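Local atomic coordinates of elongation factor G (Thermus thermophilus, PDB entry 2DY1), a protein that binds GTP with a magnesium ion and, as a member of the elongation factor G family, probably acts as a translational GTPase. Residues 456-461 with 562-567; 577-582 with 612-617; 159-164 with 173-178; 236-241 with 265-270; 282-287 with 362-367. All coordinates share one frame; numbering follows the deposited sequence.

Contact 1 of 5, residues 456-461 with 562-567; sequences YRETIK and KVMAEA
Ile-460 and Ala-567 form the close-packed end of this contact, where strand 457-460 passes steeply across the C-terminal part of helix 549-566 and the residue that follows it. Branch CG2 of Ile-460 presses on CB of Ala-567 at 3.5 Å, tighter than carbon atoms usually sit, and the same methyl also meets the chain of Met-564, CG at 3.9 Å. Beside this apolar pairing, the amide N of Lys-461 donates to O of Ala-567 over 3.0 Å. The hydrogen bond is bent at the hydrogen, 137°, although the donor lies nearly along the C=O axis. Extended Met-564, CG anti to the backbone N (chi1 177°), carries its methyl out to Glu-458; the two side chains cross at about a right angle, with CE 3.2 Å from OE1 of Glu-458. The looser side is Lys-461, whose chain leads away into an exposed position and a long, weak ion pair with Glu-648. Buried Glu-458, by contrast, accepts from the backbone amides of Leu-525, Ala-526 and Phe-528. Main-chain N-H groups of domain IV thus satisfy a buried acid and would probably stabilise its negative charge, beside van der Waals cover from the Met-564 methyl.

Contact 2 of 5, residues 577-582 with 612-617; sequences RLKVLA and VVHAEV
Val-580 and Val-613 face each other across two antiparallel strands, CB to CB at 4.4 Å, on the buried face they share with Leu-578 and Ala-615. Farther along, CB of Leu-578 meets CG1 of Val-617 at 3.9 Å; helices 587-596 and 625-633 pack over Leu-578 and Val-580, and helix 587-596 also over Val-613. The backbones join through two hydrogen-bonded pairs, Leu-578 with Ala-615 and Val-580 with Val-613, the straightest bond running from N of Val-613 to O of Val-580, 2.7 Å long at 176°. Two helices against one sheet face mark the split beta-alpha-beta (ferredoxin-like) fold of the C-terminal domain, and strand 569-583 lies inside that sheet, bonded on its other flank to strand 638-648. On the opposite face, Leu-581 CD2 and Val-612 CG2 are squeezed to 3.3 Å. Next, the extended chain of Lys-579 passes the imidazole of His-614: its CG is 3.6 Å from ND1, and CE lies in the ring plane at the edge. An alanine in place of His-614 is likely to leave the Lys-579 chain without this flat neighbour and freer to swing. Outermost, Arg-577 leads away from Glu-616 to a long, weak ion pair with Glu-642, and Glu-616 is weakly hydrogen-bonded to Ser-644.

Contact 3 of 5, residues 159-164 with 173-178; sequences IDLPLY and IDVFHG
Two acidic side chains, Asp-160 and Asp-174, sit as a non-hydrogen-bonded pair on the same face of this sheet, with OD1 of Asp-160 4.5 Å from OD2 of Asp-174. The motif is a beta hairpin, strands 156-165 and 168-174, extending the mixed sheet of the P-loop GTPase domain. The approach of like charges is probably eased because OD2 of Asp-160 accepts from the backbone N of Leu-252 on strand 248-252. Between the hairpin strands, Leu-161 and Ile-173 exchange a pair of backbone bonds, the shorter running 2.8 Å from N of Ile-173 to O of Leu-161. A third bond, from N of Val-175 to O of Ile-159, extends the pairing as the second segment leaves its strand for helical backbone angles. The face opposite the aspartates is apolar. Here Leu-161 turns CG away from its carbonyl carbon (chi1 -68°), and that atom meets CG2 of Val-175 at 3.7 Å as the two side chains slant across each other; Phe-204 of helix 198-213 packs on both. CB of Ile-173 lies 4.2 Å from CB of Leu-161, and Ile-173 crosses Leu-163 at about a right angle, CG1 of Ile-173 to CD1 of Leu-163, 4.2 Å. Pro-162 faces away, about 10 Å, side chain to side chain, from the GTP-binding Asp-137. At the far tip of Ile-173, CD1 rests 3.7 Å from the carbonyl O of Pro-162.

Contact 4 of 5, residues 236-241 with 265-270; sequences KAFHEA and LELILE
Phe-238 is the first residue of helix 236-241 to reach helix 265-270, which crosses it at -83° with the segment axes 11.2 Å apart at their closest. Its ring presents an edge to Glu-270: CE2 is 4.1 Å from CG, near the ring plane, and the carboxylate plane is turned 72° from the ring. CZ of Phe-238 also comes within 4.4 Å of Leu-267 CD1, and Leu-157 of strand 156-165 packs against the ring. One residue on, His-239 supplies the polar link. With CG anti to the backbone N (chi1 -171°), the imidazole swings over to the neighbouring helix, and ND1 donates to O of Glu-270 across 2.8 Å. The acceptor lies close to the imidazole plane, whereas the donor stands out of the carbonyl plane. The other ring nitrogen, NE2, is hydrogen-bonded to OE2 of Glu-277. Replacing His-239 with a leucine would probably leave the Glu-270 carbonyl without its donor and Glu-277 without its imidazole partner, removing the side-chain hydrogen bond between the helices. The Glu-270 carbonyl lies in the last turn of helix 261-271: a side-chain N-H thus serves a main-chain acceptor near a helix end, and bonding at both nitrogens holds the imidazole in one orientation.

Contact 5 of 5, residues 282-287 with 362-367; sequences GPPLAK and LWQGEK
The carbonyl O of Leu-362 and the amide N of Ala-286 make one of two equally short bonds here, 2.9 Å; the other runs from N of Leu-362 back to O of Ala-286. This second bond is nearly straight at the hydrogen, 173°, yet its donor stands 44° out of the carbonyl plane. Together they form the antiparallel hydrogen-bonded pair that sets strand 361-363 beside strand 285-294 in domain 2, a beta-barrel domain of the kind found in translational GTPases; Trp-363 also bonds through its backbone to Gln-317. Beyond the pair, N of Gln-364 donates to O of Pro-284, a longer bond of 3.1 Å, and CA of Trp-363 touches the same oxygen at 3.3 Å. Pro-284 in turn lies against the side chain of Gln-364, which is extended beyond CG: the amide oxygen OE1 is 3.4 Å from CD of the proline ring. The other end of that amide, NE2, donates to O of Ser-315, fixing its rotation from outside the contact. CB of the exposed Pro-283 lies 3.5 Å from O of Gln-364. Because a proline nitrogen has no hydrogen to give, Pro-284 can join the backbone pairing only as an acceptor, and its ring carbons lie against the Gln-364 side chain, amide oxygen included.

Overall arrangement
From the N terminus, the chain first closes contact 3, the short hairpin 156-165/168-174 in the GTP-binding domain. Contact 4 follows in the same domain, bringing together helices separated by strand 248-252, and the two touch: Ile-159 packs on Leu-267 and Phe-238. Contact 5 then closes a long loop over domain 2, its nearest atoms about 17 Å from those of contact 4. Contact 1 spans domain IV, from its entering strand to its last helix, and the chain passes directly into strand 569-583 to open contact 2 in the C-terminal domain. Strands 457-460 and 569-583 are sheet neighbours, joining these last two. All five loops lie in series; none nests or crosses.

Contact 1 of 5, residues 456-461 with 562-567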
# COMPACT_ATOMS: atom_id res chain seq x y z
N TYR A 456 -25.22 12.67 -2.30
CA TYR A 456 -26.27 13.29 -1.50
C TYR A 456 -27.48 12.36 -1.48
O TYR A 456 -27.63 11.49 -2.34
CB TYR A 456 -26.70 14.63 -2.11
CG TYR A 456 -25.65 15.70 -2.01
CD1 TYR A 456 -25.36 16.30 -0.79
CD2 TYR A 456 -24.92 16.09 -3.13
CE1 TYR A 456 -24.36 17.28 -0.69
CE2 TYR A 456 -23.92 17.06 -3.04
CZ TYR A 456 -23.65 17.64 -1.82
OH TYR A 456 -22.64 18.58 -1.73
N ARG A 457 -28.33 12.53 -0.48
CA ARG A 457 -29.52 11.71 -0.39
C ARG A 457 -30.65 12.60 0.07
O ARG A 457 -30.46 13.81 0.21
CB ARG A 457 -29.30 10.55 0.58
CG ARG A 457 -28.28 9.57 0.00
CD ARG A 457 -28.27 8.24 0.68
NE ARG A 457 -27.26 7.38 0.07
CZ ARG A 457 -26.72 6.34 0.69
NH1 ARG A 457 -27.12 6.04 1.92
NH2 ARG A 457 -25.75 5.65 0.11
N GLU A 458 -31.82 12.02 0.26
CA GLU A 458 -32.98 12.79 0.68
C GLU A 458 -33.77 12.02 1.72
O GLU A 458 -33.60 10.81 1.86
CB GLU A 458 -33.89 13.07 -0.51
CG GLU A 458 -33.26 13.91 -1.61
CD GLU A 458 -34.16 14.07 -2.81
OE1 GLU A 458 -35.40 14.04 -2.64
OE2 GLU A 458 -33.64 14.26 -3.93
N THR A 459 -34.62 12.72 2.45
CA THR A 459 -35.48 12.08 3.43
C THR A 459 -36.70 12.97 3.64
O THR A 459 -36.86 13.99 2.96
CB THR A 459 -34.76 11.81 4.77
OG1 THR A 459 -35.55 10.90 5.55
CG2 THR A 459 -34.54 13.10 5.55
N ILE A 460 -37.57 12.59 4.57
CA ILE A 460 -38.77 13.36 4.83
C ILE A 460 -38.86 13.84 6.28
O ILE A 460 -38.34 13.19 7.18
CB ILE A 460 -40.04 12.55 4.49
CG1 ILE A 460 -39.99 11.18 5.16
CG2 ILE A 460 -40.16 12.38 2.98
CD1 ILE A 460 -41.29 10.36 4.98
N LYS A 461 -39.56 14.96 6.50
CA LYS A 461 -39.69 15.51 7.84
C LYS A 461 -41.08 15.38 8.47
O LYS A 461 -41.23 15.55 9.68
CB LYS A 461 -39.28 16.99 7.83
CG LYS A 461 -37.76 17.21 7.79
CD LYS A 461 -37.44 18.69 7.99
CE LYS A 461 -35.95 18.92 8.21
NZ LYS A 461 -35.64 20.37 8.43
N LYS A 562 -45.97 10.85 -5.19
CA LYS A 562 -46.99 11.78 -4.71
C LYS A 562 -46.85 12.05 -3.22
O LYS A 562 -46.84 13.19 -2.77
CB LYS A 562 -48.38 11.21 -4.99
CG LYS A 562 -49.52 12.05 -4.42
CD LYS A 562 -50.88 11.36 -4.58
CE LYS A 562 -51.15 10.96 -6.04
NZ LYS A 562 -52.52 10.37 -6.23
N VAL A 563 -46.75 10.98 -2.43
CA VAL A 563 -46.67 11.14 -1.00
C VAL A 563 -45.40 11.81 -0.49
O VAL A 563 -45.45 12.65 0.41
CB VAL A 563 -46.88 9.77 -0.29
CG1 VAL A 563 -46.89 9.96 1.22
CG2 VAL A 563 -48.19 9.15 -0.76
N MET A 564 -44.24 11.45 -1.05
CA MET A 564 -43.01 12.06 -0.58
C MET A 564 -43.05 13.58 -0.72
O MET A 564 -42.51 14.31 0.12
CB MET A 564 -41.80 11.52 -1.34
CG MET A 564 -40.51 12.19 -0.90
SD MET A 564 -39.07 11.64 -1.81
CE MET A 564 -37.81 12.74 -1.06
N ALA A 565 -43.69 14.07 -1.77
CA ALA A 565 -43.78 15.51 -2.01
C ALA A 565 -44.60 16.24 -0.94
O ALA A 565 -44.43 17.45 -0.72
CB ALA A 565 -44.38 15.77 -3.38
N GLU A 566 -45.49 15.51 -0.27
CA GLU A 566 -46.32 16.10 0.77
C GLU A 566 -45.68 15.85 2.12
O GLU A 566 -46.20 16.30 3.15
CB GLU A 566 -47.71 15.46 0.77
CG GLU A 566 -48.32 15.26 -0.61
CD GLU A 566 -49.64 14.49 -0.58
OE1 GLU A 566 -50.21 14.24 -1.66
OE2 GLU A 566 -50.10 14.12 0.53
N ALA A 567 -44.55 15.16 2.13
CA ALA A 567 -43.89 14.82 3.39
C ALA A 567 -42.71 15.70 3.79
O ALA A 567 -41.87 15.29 4.59
CB ALA A 567 -43.46 13.35 3.34

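Contact 2 of 5, residues 577-582 with 612-617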
# COMPACT_ATOMS: atom_id res chain seq x y z
N ARG A 577 -15.98 11.18 9.92
CA ARG A 577 -15.17 11.40 11.11
C ARG A 577 -13.76 11.65 10.60
O ARG A 577 -13.24 10.84 9.83
CB ARG A 577 -15.24 10.21 12.10
CG ARG A 577 -15.40 8.77 11.59
CD ARG A 577 -15.27 7.80 12.78
NE ARG A 577 -15.85 6.45 12.67
CZ ARG A 577 -17.15 6.18 12.52
NH1 ARG A 577 -18.03 7.16 12.44
NH2 ARG A 577 -17.57 4.92 12.50
N LEU A 578 -13.18 12.79 10.96
CA LEU A 578 -11.84 13.15 10.49
C LEU A 578 -10.85 13.26 11.64
O LEU A 578 -11.03 14.05 12.57
CB LEU A 578 -11.92 14.48 9.72
CG LEU A 578 -10.73 15.10 8.95
CD1 LEU A 578 -10.30 16.38 9.63
CD2 LEU A 578 -9.58 14.12 8.83
N LYS A 579 -9.79 12.46 11.56
CA LYS A 579 -8.73 12.48 12.57
C LYS A 579 -7.50 13.10 11.93
O LYS A 579 -7.07 12.67 10.87
CB LYS A 579 -8.41 11.05 13.02
CG LYS A 579 -9.56 10.35 13.73
CD LYS A 579 -9.17 8.95 14.18
CE LYS A 579 -10.29 8.29 14.97
NZ LYS A 579 -9.92 6.92 15.45
N VAL A 580 -6.95 14.13 12.57
CA VAL A 580 -5.77 14.79 12.03
C VAL A 580 -4.64 14.86 13.05
O VAL A 580 -4.83 15.33 14.17
CB VAL A 580 -6.10 16.23 11.56
CG1 VAL A 580 -4.85 16.91 11.03
CG2 VAL A 580 -7.16 16.19 10.47
N LEU A 581 -3.47 14.36 12.66
CA LEU A 581 -2.29 14.38 13.51
C LEU A 581 -1.44 15.52 12.98
O LEU A 581 -1.07 15.52 11.80
CB LEU A 581 -1.54 13.05 13.40
CG LEU A 581 -0.43 12.73 14.42
CD1 LEU A 581 0.66 13.78 14.35
CD2 LEU A 581 -1.02 12.66 15.82
N ALA A 582 -1.13 16.50 13.82
CA ALA A 582 -0.34 17.63 13.37
C ALA A 582 0.54 18.24 14.45
O ALA A 582 0.23 18.16 15.64
CB ALA A 582 -1.25 18.70 12.79
N VAL A 612 -3.53 15.09 18.30
CA VAL A 612 -4.52 14.44 17.45
C VAL A 612 -5.84 15.21 17.54
O VAL A 612 -6.41 15.36 18.62
CB VAL A 612 -4.78 12.98 17.90
CG1 VAL A 612 -5.77 12.31 16.96
CG2 VAL A 612 -3.47 12.21 17.95
N VAL A 613 -6.31 15.71 16.40
CA VAL A 613 -7.56 16.46 16.36
C VAL A 613 -8.67 15.57 15.81
O VAL A 613 -8.56 15.03 14.71
CB VAL A 613 -7.44 17.71 15.47
CG1 VAL A 613 -8.77 18.45 15.44
CG2 VAL A 613 -6.34 18.62 15.99
N HIS A 614 -9.74 15.41 16.60
CA HIS A 614 -10.89 14.59 16.19
C HIS A 614 -12.01 15.53 15.77
O HIS A 614 -12.37 16.43 16.52
CB HIS A 614 -11.38 13.74 17.36
CG HIS A 614 -10.40 12.71 17.82
ND1 HIS A 614 -10.13 11.57 17.09
CD2 HIS A 614 -9.65 12.63 18.94
CE1 HIS A 614 -9.25 10.83 17.75
NE2 HIS A 614 -8.94 11.46 18.87
N ALA A 615 -12.56 15.30 14.59
CA ALA A 615 -13.63 16.15 14.12
C ALA A 615 -14.61 15.41 13.22
O ALA A 615 -14.36 14.27 12.83
CB ALA A 615 -13.06 17.35 13.37
N GLU A 616 -15.73 16.06 12.93
CA GLU A 616 -16.74 15.54 12.03
C GLU A 616 -16.82 16.64 10.99
O GLU A 616 -16.84 17.82 11.34
CB GLU A 616 -18.09 15.35 12.72
CG GLU A 616 -18.19 14.08 13.55
CD GLU A 616 -19.63 13.67 13.83
OE1 GLU A 616 -20.54 14.50 13.61
OE2 GLU A 616 -19.85 12.52 14.27
N VAL A 617 -16.86 16.26 9.72
CA VAL A 617 -16.89 17.24 8.66
C VAL A 617 -17.64 16.67 7.46
O VAL A 617 -17.60 15.47 7.22
CB VAL A 617 -15.44 17.60 8.23
CG1 VAL A 617 -14.71 16.32 7.80
CG2 VAL A 617 -15.46 18.61 7.09

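Contact 3 of 5, residues 159-164 with 173-178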
# COMPACT_ATOMS: atom_id res chain seq x y z
N ILE A 159 28.30 -2.86 13.84
CA ILE A 159 29.37 -3.61 13.19
C ILE A 159 30.46 -2.63 12.81
O ILE A 159 31.66 -2.92 12.93
CB ILE A 159 28.86 -4.30 11.89
CG1 ILE A 159 27.74 -5.28 12.22
CG2 ILE A 159 30.02 -4.96 11.15
CD1 ILE A 159 28.10 -6.31 13.26
N ASP A 160 30.05 -1.45 12.35
CA ASP A 160 31.00 -0.44 11.89
C ASP A 160 30.88 0.84 12.68
O ASP A 160 29.80 1.18 13.17
CB ASP A 160 30.68 -0.01 10.44
CG ASP A 160 30.76 -1.15 9.46
OD1 ASP A 160 31.78 -1.87 9.48
OD2 ASP A 160 29.81 -1.29 8.64
N LEU A 161 32.01 1.55 12.75
CA LEU A 161 32.08 2.90 13.31
C LEU A 161 32.75 3.69 12.18
O LEU A 161 33.46 3.14 11.35
CB LEU A 161 32.91 2.95 14.58
CG LEU A 161 32.29 2.23 15.77
CD1 LEU A 161 33.26 2.36 16.94
CD2 LEU A 161 30.92 2.80 16.13
N PRO A 162 32.53 5.00 12.13
CA PRO A 162 33.15 5.79 11.06
C PRO A 162 34.61 6.13 11.24
O PRO A 162 35.06 6.42 12.36
CB PRO A 162 32.28 7.04 11.01
CG PRO A 162 31.80 7.19 12.43
CD PRO A 162 31.59 5.79 12.94
N LEU A 163 35.36 6.06 10.14
CA LEU A 163 36.75 6.48 10.18
C LEU A 163 36.80 7.90 9.64
O LEU A 163 36.33 8.18 8.54
CB LEU A 163 37.64 5.58 9.31
CG LEU A 163 39.11 6.00 9.28
CD1 LEU A 163 39.69 5.77 10.68
CD2 LEU A 163 39.88 5.16 8.26
N TYR A 164 37.32 8.83 10.44
CA TYR A 164 37.43 10.22 10.03
C TYR A 164 38.89 10.64 9.89
O TYR A 164 39.77 10.10 10.57
CB TYR A 164 36.81 11.16 11.06
CG TYR A 164 35.31 11.12 11.13
CD1 TYR A 164 34.53 11.85 10.23
CD2 TYR A 164 34.66 10.36 12.10
CE1 TYR A 164 33.13 11.82 10.31
CE2 TYR A 164 33.28 10.33 12.18
CZ TYR A 164 32.52 11.06 11.29
OH TYR A 164 31.13 11.05 11.39
N ILE A 173 35.63 1.55 10.54
CA ILE A 173 36.37 0.87 11.59
C ILE A 173 35.48 -0.34 11.86
O ILE A 173 34.32 -0.20 12.29
CB ILE A 173 36.49 1.70 12.88
CG1 ILE A 173 37.34 2.94 12.63
CG2 ILE A 173 37.15 0.85 14.00
CD1 ILE A 173 37.34 3.92 13.79
N ASP A 174 36.00 -1.53 11.57
CA ASP A 174 35.25 -2.75 11.78
C ASP A 174 35.48 -3.11 13.24
O ASP A 174 36.57 -3.54 13.61
CB ASP A 174 35.79 -3.83 10.84
CG ASP A 174 35.12 -5.16 11.04
OD1 ASP A 174 35.43 -5.79 12.07
OD2 ASP A 174 34.28 -5.56 10.20
N VAL A 175 34.46 -2.88 14.06
CA VAL A 175 34.55 -3.07 15.52
C VAL A 175 35.09 -4.42 15.95
O VAL A 175 36.00 -4.50 16.78
CB VAL A 175 33.18 -2.85 16.19
CG1 VAL A 175 33.28 -3.06 17.68
CG2 VAL A 175 32.67 -1.46 15.89
N PHE A 176 34.51 -5.47 15.40
CA PHE A 176 34.90 -6.83 15.76
C PHE A 176 36.39 -7.14 15.60
O PHE A 176 37.01 -7.69 16.53
CB PHE A 176 34.11 -7.83 14.91
CG PHE A 176 34.34 -9.26 15.30
CD1 PHE A 176 33.52 -9.88 16.25
CD2 PHE A 176 35.36 -10.01 14.72
CE1 PHE A 176 33.72 -11.22 16.60
CE2 PHE A 176 35.56 -11.35 15.07
CZ PHE A 176 34.74 -11.95 16.01
N HIS A 177 36.97 -6.79 14.45
CA HIS A 177 38.37 -7.09 14.20
C HIS A 177 39.36 -6.00 14.60
O HIS A 177 40.57 -6.23 14.54
CB HIS A 177 38.56 -7.44 12.72
CG HIS A 177 37.62 -8.50 12.23
ND1 HIS A 177 37.80 -9.84 12.49
CD2 HIS A 177 36.47 -8.40 11.53
CE1 HIS A 177 36.81 -10.53 11.95
NE2 HIS A 177 35.98 -9.68 11.37
N GLY A 178 38.87 -4.84 15.02
CA GLY A 178 39.76 -3.77 15.42
C GLY A 178 40.66 -3.36 14.27
O GLY A 178 41.87 -3.15 14.43

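Contact 4 of 5, residues 236-241 with 265-270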
# COMPACT_ATOMS: atom_id res chain seq x y z
N LYS A 236 28.89 -18.14 14.54
CA LYS A 236 27.67 -18.92 14.45
C LYS A 236 26.58 -18.37 15.36
O LYS A 236 25.41 -18.33 14.98
CB LYS A 236 27.94 -20.39 14.80
CG LYS A 236 28.83 -21.10 13.77
CD LYS A 236 29.05 -22.57 14.10
CE LYS A 236 29.87 -23.26 13.01
NZ LYS A 236 30.12 -24.70 13.29
N ALA A 237 26.95 -17.92 16.55
CA ALA A 237 25.97 -17.36 17.46
C ALA A 237 25.38 -16.07 16.87
O ALA A 237 24.18 -15.84 16.96
CB ALA A 237 26.59 -17.09 18.82
N PHE A 238 26.26 -15.25 16.30
CA PHE A 238 25.86 -13.99 15.66
C PHE A 238 24.83 -14.27 14.56
O PHE A 238 23.75 -13.68 14.57
CB PHE A 238 27.10 -13.31 15.05
CG PHE A 238 26.78 -12.14 14.14
CD1 PHE A 238 26.18 -11.00 14.64
CD2 PHE A 238 27.11 -12.20 12.79
CE1 PHE A 238 25.91 -9.90 13.80
CE2 PHE A 238 26.84 -11.11 11.94
CZ PHE A 238 26.25 -9.97 12.45
N HIS A 239 25.16 -15.17 13.66
CA HIS A 239 24.26 -15.53 12.55
C HIS A 239 22.92 -16.05 13.07
O HIS A 239 21.85 -15.72 12.55
CB HIS A 239 24.90 -16.59 11.66
CG HIS A 239 24.15 -16.86 10.39
ND1 HIS A 239 24.32 -16.09 9.26
CD2 HIS A 239 23.22 -17.79 10.09
CE1 HIS A 239 23.52 -16.54 8.30
NE2 HIS A 239 22.84 -17.57 8.78
N GLU A 240 22.98 -16.87 14.12
CA GLU A 240 21.76 -17.44 14.66
C GLU A 240 20.90 -16.38 15.34
O GLU A 240 19.67 -16.40 15.25
CB GLU A 240 22.15 -18.57 15.64
CG GLU A 240 21.00 -19.35 16.22
CD GLU A 240 20.20 -20.12 15.18
OE1 GLU A 240 20.68 -20.32 14.04
OE2 GLU A 240 19.08 -20.53 15.54
N ALA A 241 21.54 -15.42 16.01
CA ALA A 241 20.79 -14.38 16.68
C ALA A 241 20.09 -13.47 15.66
O ALA A 241 18.96 -13.05 15.87
CB ALA A 241 21.70 -13.52 17.58
N LEU A 265 28.09 -5.99 1.37
CA LEU A 265 27.67 -7.22 0.72
C LEU A 265 28.18 -8.45 1.49
O LEU A 265 27.45 -9.43 1.68
CB LEU A 265 28.17 -7.23 -0.73
CG LEU A 265 27.66 -8.34 -1.64
CD1 LEU A 265 26.14 -8.40 -1.62
CD2 LEU A 265 28.17 -8.06 -3.06
N GLU A 266 29.43 -8.38 1.95
CA GLU A 266 30.00 -9.48 2.72
C GLU A 266 29.23 -9.65 4.03
O GLU A 266 28.95 -10.78 4.47
CB GLU A 266 31.49 -9.21 2.99
CG GLU A 266 32.32 -9.19 1.70
CD GLU A 266 33.78 -8.78 1.92
OE1 GLU A 266 34.02 -7.85 2.71
OE2 GLU A 266 34.67 -9.39 1.29
N LEU A 267 28.86 -8.53 4.65
CA LEU A 267 28.09 -8.60 5.89
C LEU A 267 26.70 -9.19 5.65
O LEU A 267 26.18 -9.91 6.50
CB LEU A 267 27.99 -7.20 6.53
CG LEU A 267 27.20 -7.07 7.83
CD1 LEU A 267 27.84 -7.93 8.92
CD2 LEU A 267 27.17 -5.61 8.25
N ILE A 268 26.08 -8.90 4.50
CA ILE A 268 24.78 -9.48 4.18
C ILE A 268 24.92 -11.01 4.17
O ILE A 268 24.08 -11.72 4.76
CB ILE A 268 24.29 -8.97 2.81
CG1 ILE A 268 23.76 -7.55 2.98
CG2 ILE A 268 23.22 -9.90 2.24
CD1 ILE A 268 23.56 -6.77 1.65
N LEU A 269 25.96 -11.51 3.52
CA LEU A 269 26.18 -12.95 3.44
C LEU A 269 26.45 -13.53 4.83
O LEU A 269 25.92 -14.58 5.20
CB LEU A 269 27.35 -13.25 2.50
CG LEU A 269 27.00 -12.95 1.04
CD1 LEU A 269 28.28 -12.76 0.24
CD2 LEU A 269 26.13 -14.09 0.45
N GLU A 270 27.25 -12.83 5.62
CA GLU A 270 27.58 -13.33 6.94
C GLU A 270 26.45 -13.29 7.97
O GLU A 270 26.30 -14.21 8.78
CB GLU A 270 28.77 -12.53 7.49
CG GLU A 270 29.08 -12.79 8.95
CD GLU A 270 30.17 -11.88 9.48
OE1 GLU A 270 30.42 -10.82 8.85
OE2 GLU A 270 30.78 -12.21 10.52

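Contact 5 of 5, residues 282-287 with 362-367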
# COMPACT_ATOMS: atom_id res chain seq x y z
N GLY A 282 13.19 -28.94 0.26
CA GLY A 282 11.95 -29.60 -0.10
C GLY A 282 11.50 -29.28 -1.51
O GLY A 282 12.26 -28.69 -2.29
N PRO A 283 10.26 -29.64 -1.85
CA PRO A 283 9.74 -29.38 -3.19
C PRO A 283 9.61 -27.90 -3.47
O PRO A 283 9.47 -27.10 -2.55
CB PRO A 283 8.35 -30.03 -3.18
CG PRO A 283 8.31 -30.86 -1.90
CD PRO A 283 9.20 -30.13 -0.96
N PRO A 284 9.67 -27.53 -4.75
CA PRO A 284 9.55 -26.13 -5.17
C PRO A 284 8.34 -25.43 -4.54
O PRO A 284 7.22 -25.99 -4.47
CB PRO A 284 9.43 -26.25 -6.68
CG PRO A 284 10.37 -27.38 -6.98
CD PRO A 284 10.03 -28.39 -5.89
N LEU A 285 8.57 -24.21 -4.06
CA LEU A 285 7.51 -23.37 -3.48
C LEU A 285 7.92 -21.99 -3.93
O LEU A 285 9.05 -21.58 -3.72
CB LEU A 285 7.50 -23.43 -1.95
CG LEU A 285 6.53 -22.44 -1.29
CD1 LEU A 285 5.08 -22.72 -1.70
CD2 LEU A 285 6.70 -22.51 0.22
N ALA A 286 6.99 -21.30 -4.59
CA ALA A 286 7.27 -19.96 -5.12
C ALA A 286 6.02 -19.09 -5.09
O ALA A 286 4.90 -19.56 -4.86
CB ALA A 286 7.75 -20.08 -6.57
N LYS A 287 6.21 -17.81 -5.34
CA LYS A 287 5.08 -16.90 -5.34
C LYS A 287 5.36 -15.73 -6.29
O LYS A 287 6.50 -15.29 -6.40
CB LYS A 287 4.86 -16.36 -3.92
CG LYS A 287 3.70 -15.41 -3.80
CD LYS A 287 3.37 -15.13 -2.33
CE LYS A 287 2.21 -14.18 -2.21
NZ LYS A 287 1.80 -13.99 -0.80
N LEU A 362 2.91 -20.90 -6.41
CA LEU A 362 3.27 -21.97 -7.33
C LEU A 362 3.99 -23.04 -6.54
O LEU A 362 4.74 -22.74 -5.61
CB LEU A 362 4.18 -21.42 -8.43
CG LEU A 362 3.61 -20.17 -9.10
CD1 LEU A 362 4.74 -19.36 -9.73
CD2 LEU A 362 2.58 -20.55 -10.11
N TRP A 363 3.79 -24.30 -6.91
CA TRP A 363 4.42 -25.35 -6.13
C TRP A 363 4.54 -26.65 -6.91
O TRP A 363 4.01 -26.79 -8.00
CB TRP A 363 3.55 -25.64 -4.89
CG TRP A 363 2.18 -26.24 -5.23
CD1 TRP A 363 1.86 -27.58 -5.32
CD2 TRP A 363 0.99 -25.53 -5.58
NE1 TRP A 363 0.54 -27.73 -5.70
CE2 TRP A 363 -0.02 -26.49 -5.86
CE3 TRP A 363 0.66 -24.17 -5.67
CZ2 TRP A 363 -1.32 -26.13 -6.24
CZ3 TRP A 363 -0.64 -23.81 -6.05
CH2 TRP A 363 -1.61 -24.79 -6.33
N GLN A 364 5.23 -27.60 -6.28
CA GLN A 364 5.28 -28.97 -6.78
C GLN A 364 4.89 -29.79 -5.55
O GLN A 364 5.11 -29.36 -4.42
CB GLN A 364 6.66 -29.37 -7.29
CG GLN A 364 6.93 -28.82 -8.66
CD GLN A 364 8.22 -29.35 -9.24
OE1 GLN A 364 8.93 -30.12 -8.59
NE2 GLN A 364 8.53 -28.93 -10.46
N GLY A 365 4.26 -30.93 -5.77
CA GLY A 365 3.86 -31.75 -4.64
C GLY A 365 2.59 -31.24 -3.99
O GLY A 365 1.71 -30.68 -4.66
N GLU A 366 2.49 -31.43 -2.68
CA GLU A 366 1.32 -31.01 -1.91
C GLU A 366 1.19 -29.49 -1.90
O GLU A 366 2.15 -28.79 -1.60
CB GLU A 366 1.42 -31.55 -0.47
CG GLU A 366 0.23 -31.25 0.41
CD GLU A 366 -1.01 -32.02 0.03
OE1 GLU A 366 -2.12 -31.47 0.18
OE2 GLU A 366 -0.89 -33.18 -0.41
N LYS A 367 0.00 -28.98 -2.21
CA LYS A 367 -0.22 -27.54 -2.23
C LYS A 367 -0.03 -26.94 -0.84
O LYS A 367 -0.39 -27.55 0.17
CB LYS A 367 -1.63 -27.21 -2.73
CG LYS A 367 -1.85 -25.72 -2.99
CD LYS A 367 -3.22 -25.42 -3.58
CE LYS A 367 -4.28 -25.43 -2.53
NZ LYS A 367 -5.59 -25.03 -3.10